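Local structure of intracellular protease/amidase (Salmonella enterica subsp. enterica serovar Typhimurium, 4K2H) at residues 5-10 and 69-74; 99-104 and 149-154. The protein is of uncertain function but, as a zinc-binding member of the DJ-1/PfpI family, may act as an intracellular peptidase or amidase. The protein carries 1 engineered substitution. All coordinates share one frame; numbering follows the deposited sequence.

Contact 1. Residues 5-10 and 69-74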
loop_
_atom_site.group_PDB
_atom_site.type_symbol
_atom_site.label_atom_id
_atom_site.label_comp_id
_atom_site.label_asym_id
_atom_site.label_seq_id
_atom_site.Cartn_x
_atom_site.Cartn_y
_atom_site.Cartn_z
ATOM N N LYS A 5 2.714 9.791 -19.694
ATOM C CA LYS A 5 2.243 8.421 -19.806
ATOM C C LYS A 5 0.984 8.180 -18.977
ATOM O O LYS A 5 0.774 8.863 -17.975
ATOM C CB LYS A 5 3.353 7.497 -19.325
ATOM C CG LYS A 5 4.625 7.577 -20.152
ATOM C CD LYS A 5 4.485 6.742 -21.406
ATOM C CE LYS A 5 5.513 7.136 -22.452
ATOM N NZ LYS A 5 5.340 6.273 -23.645
ATOM N N LYS A 6 0.192 7.178 -19.373
ATOM C CA LYS A 6 -1.064 6.791 -18.683
ATOM C C LYS A 6 -1.105 5.312 -18.296
ATOM O O LYS A 6 -0.857 4.444 -19.142
ATOM C CB LYS A 6 -2.246 6.986 -19.619
ATOM C CG LYS A 6 -2.880 8.353 -19.665
ATOM C CD LYS A 6 -4.232 8.251 -20.390
ATOM C CE LYS A 6 -4.148 7.374 -21.657
ATOM N NZ LYS A 6 -5.402 7.360 -22.461
ATOM N N VAL A 7 -1.476 5.032 -17.051
ATOM C CA VAL A 7 -1.556 3.685 -16.543
ATOM C C VAL A 7 -2.967 3.421 -16.012
ATOM O O VAL A 7 -3.527 4.259 -15.327
ATOM C CB VAL A 7 -0.536 3.477 -15.412
ATOM C CG1 VAL A 7 -0.654 2.080 -14.796
ATOM C CG2 VAL A 7 0.884 3.725 -15.932
ATOM N N ALA A 8 -3.531 2.268 -16.379
ATOM C CA ALA A 8 -4.794 1.755 -15.829
ATOM C C ALA A 8 -4.508 0.679 -14.771
ATOM O O ALA A 8 -3.733 -0.256 -15.020
ATOM C CB ALA A 8 -5.669 1.163 -16.939
ATOM N N VAL A 9 -5.115 0.808 -13.600
ATOM C CA VAL A 9 -4.978 -0.215 -12.560
ATOM C C VAL A 9 -6.360 -0.828 -12.443
ATOM O O VAL A 9 -7.340 -0.129 -12.163
ATOM C CB VAL A 9 -4.527 0.383 -11.218
ATOM C CG1 VAL A 9 -4.425 -0.682 -10.118
ATOM C CG2 VAL A 9 -3.198 1.095 -11.374
ATOM N N LEU A 10 -6.461 -2.122 -12.707
ATOM C CA LEU A 10 -7.768 -2.764 -12.688
ATOM C C LEU A 10 -8.080 -3.231 -11.278
ATOM O O LEU A 10 -7.275 -3.902 -10.628
ATOM C CB LEU A 10 -7.828 -3.956 -13.658
ATOM C CG LEU A 10 -7.462 -3.660 -15.114
ATOM C CD1 LEU A 10 -7.789 -4.852 -15.984
ATOM C CD2 LEU A 10 -8.158 -2.429 -15.653
ATOM N N ALA A 69 0.184 1.409 -19.959
ATOM C CA ALA A 69 0.331 0.210 -19.141
ATOM C C ALA A 69 -0.955 -0.166 -18.465
ATOM O O ALA A 69 -1.776 0.697 -18.136
ATOM C CB ALA A 69 1.401 0.399 -18.091
ATOM N N VAL A 70 -1.104 -1.461 -18.221
ATOM C CA VAL A 70 -2.242 -2.010 -17.462
ATOM C C VAL A 70 -1.709 -2.850 -16.317
ATOM O O VAL A 70 -1.058 -3.880 -16.525
ATOM C CB VAL A 70 -3.103 -2.915 -18.356
ATOM C CG1 VAL A 70 -4.262 -3.516 -17.588
ATOM C CG2 VAL A 70 -3.577 -2.134 -19.561
ATOM N N VAL A 71 -1.962 -2.398 -15.106
ATOM C CA VAL A 71 -1.593 -3.154 -13.908
ATOM C C VAL A 71 -2.694 -4.113 -13.497
ATOM O O VAL A 71 -3.851 -3.718 -13.335
ATOM C CB VAL A 71 -1.334 -2.208 -12.732
ATOM C CG1 VAL A 71 -0.981 -2.997 -11.484
ATOM C CG2 VAL A 71 -0.230 -1.245 -13.076
ATOM N N LEU A 72 -2.324 -5.366 -13.287
ATOM C CA LEU A 72 -3.263 -6.393 -12.829
ATOM C C LEU A 72 -2.867 -6.851 -11.445
ATOM O O LEU A 72 -1.975 -7.667 -11.300
ATOM C CB LEU A 72 -3.299 -7.566 -13.800
ATOM C CG LEU A 72 -3.632 -7.202 -15.247
ATOM C CD1 LEU A 72 -3.337 -8.409 -16.119
ATOM C CD2 LEU A 72 -5.091 -6.804 -15.390
ATOM N N PRO A 73 -3.481 -6.276 -10.403
ATOM C CA PRO A 73 -3.180 -6.711 -9.030
ATOM C C PRO A 73 -3.594 -8.152 -8.780
ATOM O O PRO A 73 -4.317 -8.729 -9.559
ATOM C CB PRO A 73 -3.989 -5.760 -8.136
ATOM C CG PRO A 73 -4.751 -4.855 -9.029
ATOM C CD PRO A 73 -4.376 -5.107 -10.468
ATOM N N GLY A 74 -3.107 -8.727 -7.697
ATOM C CA GLY A 74 -3.483 -10.058 -7.281
ATOM C C GLY A 74 -4.605 -10.008 -6.277
ATOM O O GLY A 74 -5.546 -9.167 -6.402
#

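Contact 2. Residues 99-104 and 149-154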
loop_
_atom_site.group_PDB
_atom_site.type_symbol
_atom_site.label_atom_id
_atom_site.label_comp_id
_atom_site.label_asym_id
_atom_site.label_seq_id
_atom_site.Cartn_x
_atom_site.Cartn_y
_atom_site.Cartn_z
ATOM N N GLY A 99 1.084 -3.741 -28.256
ATOM C CA GLY A 99 2.388 -3.600 -27.606
ATOM C C GLY A 99 2.410 -2.826 -26.283
ATOM O O GLY A 99 3.484 -2.466 -25.812
ATOM N N LYS A 100 1.257 -2.530 -25.675
ATOM C CA LYS A 100 1.292 -1.809 -24.386
ATOM C C LYS A 100 1.757 -2.742 -23.272
ATOM O O LYS A 100 1.749 -3.979 -23.429
ATOM C CB LYS A 100 -0.050 -1.202 -24.042
ATOM C CG LYS A 100 -0.628 -0.369 -25.156
ATOM C CD LYS A 100 0.428 0.548 -25.756
ATOM C CE LYS A 100 -0.213 1.626 -26.600
ATOM N NZ LYS A 100 0.822 2.513 -27.175
ATOM N N LEU A 101 2.197 -2.152 -22.163
ATOM C CA LEU A 101 2.699 -2.948 -21.038
ATOM C C LEU A 101 1.562 -3.635 -20.225
ATOM O O LEU A 101 0.591 -3.012 -19.790
ATOM C CB LEU A 101 3.600 -2.099 -20.123
ATOM C CG LEU A 101 4.767 -1.342 -20.783
ATOM C CD1 LEU A 101 5.523 -0.489 -19.768
ATOM C CD2 LEU A 101 5.714 -2.311 -21.485
ATOM N N ILE A 102 1.711 -4.940 -20.042
ATOM C CA ILE A 102 0.795 -5.734 -19.232
ATOM C C ILE A 102 1.568 -6.140 -18.006
ATOM O O ILE A 102 2.628 -6.812 -18.089
ATOM C CB ILE A 102 0.342 -6.984 -19.975
ATOM C CG1 ILE A 102 -0.132 -6.613 -21.382
ATOM C CG2 ILE A 102 -0.690 -7.756 -19.176
ATOM C CD1 ILE A 102 -1.232 -5.577 -21.414
ATOM N N CYS A 103 1.054 -5.721 -16.865
ATOM C CA CYS A 103 1.818 -5.746 -15.642
ATOM C C CYS A 103 1.050 -6.412 -14.514
ATOM O O CYS A 103 0.469 -5.721 -13.643
ATOM C CB CYS A 103 2.179 -4.340 -15.240
ATOM S SG CYS A 103 2.848 -3.335 -16.563
ATOM N N PRO A 104 1.076 -7.753 -14.508
ATOM C CA PRO A 104 0.525 -8.535 -13.428
ATOM C C PRO A 104 1.450 -8.696 -12.259
ATOM O O PRO A 104 2.685 -8.812 -12.417
ATOM C CB PRO A 104 0.298 -9.896 -14.073
ATOM C CG PRO A 104 1.429 -10.004 -15.034
ATOM C CD PRO A 104 1.480 -8.612 -15.631
ATOM N N ASN A 149 6.582 -6.755 -23.670
ATOM C CA ASN A 149 5.677 -5.817 -23.017
ATOM C C ASN A 149 4.986 -6.417 -21.741
ATOM O O ASN A 149 4.033 -5.853 -21.211
ATOM C CB ASN A 149 4.646 -5.312 -24.027
ATOM C CG ASN A 149 3.765 -6.437 -24.581
ATOM O OD1 ASN A 149 4.267 -7.531 -24.884
ATOM N ND2 ASN A 149 2.447 -6.183 -24.702
ATOM N N LEU A 150 5.496 -7.554 -21.271
ATOM C CA LEU A 150 4.980 -8.210 -20.073
ATOM C C LEU A 150 5.964 -7.991 -18.948
ATOM O O LEU A 150 7.135 -8.426 -19.045
ATOM C CB LEU A 150 4.820 -9.702 -20.343
ATOM C CG LEU A 150 4.179 -10.497 -19.207
ATOM C CD1 LEU A 150 2.727 -10.090 -18.908
ATOM C CD2 LEU A 150 4.273 -11.955 -19.601
ATOM N N ILE A 151 5.525 -7.251 -17.934
ATOM C CA ILE A 151 6.302 -6.983 -16.732
ATOM C C ILE A 151 5.526 -7.569 -15.545
ATOM O O ILE A 151 4.442 -7.079 -15.193
ATOM C CB ILE A 151 6.503 -5.456 -16.530
ATOM C CG1 ILE A 151 7.206 -4.853 -17.745
ATOM C CG2 ILE A 151 7.294 -5.154 -15.259
ATOM C CD1 ILE A 151 7.679 -3.425 -17.564
ATOM N N SER A 152 6.066 -8.617 -14.939
ATOM C CA SER A 152 5.390 -9.303 -13.838
ATOM C C SER A 152 6.139 -9.125 -12.542
ATOM O O SER A 152 7.340 -8.893 -12.528
ATOM C CB SER A 152 5.199 -10.794 -14.163
ATOM O OG SER A 152 6.427 -11.411 -14.539
ATOM N N GLY A 153 5.410 -9.228 -11.442
ATOM C CA GLY A 153 5.919 -8.964 -10.101
ATOM C C GLY A 153 5.581 -10.194 -9.300
ATOM O O GLY A 153 4.524 -10.757 -9.474
ATOM N N LYS A 154 6.488 -10.646 -8.451
ATOM C CA LYS A 154 6.308 -11.929 -7.792
ATOM C C LYS A 154 5.292 -11.907 -6.663
ATOM O O LYS A 154 4.512 -12.857 -6.498
ATOM C CB LYS A 154 7.658 -12.454 -7.271
ATOM C CG LYS A 154 7.532 -13.748 -6.481
ATOM C CD LYS A 154 8.882 -14.438 -6.308
ATOM C CE LYS A 154 8.743 -15.566 -5.299
ATOM N NZ LYS A 154 10.016 -16.280 -5.064
#

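Contact 1. Residues 5-10 and 69-74
Ala8 is gripped at both ends of its backbone by the parallel strand 69-72. Its N donates to Ala69 O at 2.9 Å, and its carbonyl O receives Val71 N at 2.8 Å. One step on, Leu10 N reaches Val71 O at 3.1 Å. The ladder frays at its start, where Ala69 N to Lys6 O is a weak bond of 3.3 Å. The residues in between serve the flanking strand: the backbones of Val7 and Val9 bond to Asp33, Glu35 and Leu37 of strand 33-38. Lys6 N is taken by the Asp68 carboxylate, and Gly74 N by Glu19 OE1. Past the last bridge Pro73 has no N-H to offer, and its ring carbons CG and CD lie against Leu10 O instead, CG at 3.1 Å. Side chains divide between the two faces. Val7 CG1, anti to the backbone N at chi1 177°, leans across to Val71 CG2 at 3.8 Å, while Val9 and Val71 stand side by side. On the other face Leu10 CD1 presses tightly on Leu72 CD2 at 3.4 Å, and Leu10 CG meets Val70 CG1 as the two side chains cross at an angle. These are two central strands of the parallel alpha/beta sandwich of the DJ-1 fold: helix 159-171 covers Val7, Ala69 and Val71, helix 86-97 packs on Ala8, Leu10 and Val70, and strand 33-38 flanks 6-11 beyond.

Contact 2. Residues 99-104 and 149-154
Asn149 reaches back to the start of strand 101-104, its ND2 donating to Lys100 O at 2.6 Å. The acceptor lies close to the amide plane, and chi1 of 62°, with CG between the backbone N and carbonyl carbon, brings the amide N-H to the oxygen end of that carbonyl, tilted from its plane. The same nitrogen also bonds Asp96 OD1. From here the backbones run parallel: Ile102 N donates to Asn149 O at 2.8 Å, Ile102 O receives Ile151 N at 2.9 Å, and Pro104 O receives Gly153 N with a more bent N-H...O angle of 139°. The buried middle is tight. Leu150 CD1 rests against both Ile102 CB and Pro104 CD, 3.8 Å from the latter, and Leu150 meets the proline ring at about a right angle, with Leu113 of helix 108-114 beneath. On the other face Cys103 SG packs against Ile151 CB. Solvent reaches the contact beyond Asn149, at exposed Gly99, which closes helix 86-97 in a Schellman motif, and where Lys100 directs its side chain away. At the far end Lys154 turns to Asp141 and to Tyr185 of the second subunit. Pro104 has no N-H to continue the ladder, so Ile151 O meets Cys103 CA at 3.0 Å and Pro104 CD at 3.4 Å, carbon in place of a donor, while the Asn149 amide adds a side-chain bond to the backbone ones.

From the N terminus, strand 6-11 comes first; the chain then passes through helix 17-29 and strands 33-38 to 57-58 before returning as 69-72, where contact 1 closes a loop of 58 residues. Helices 76-83 and 86-97 carry it to 101-104. Contact 2 closes a second loop, of 44 residues, holding helix 108-114 and strand 144-147. The loops follow in series, neither nested nor crossed. They join where strand 69-72 neighbours strand 101-104: Val70 N to Leu101 O and Cys103 N to Val70 O, both 2.8 Å, are probable hydrogen bonds, so contact 2 extends the sheet of contact 1 towards the 144-147/150-153 hairpin.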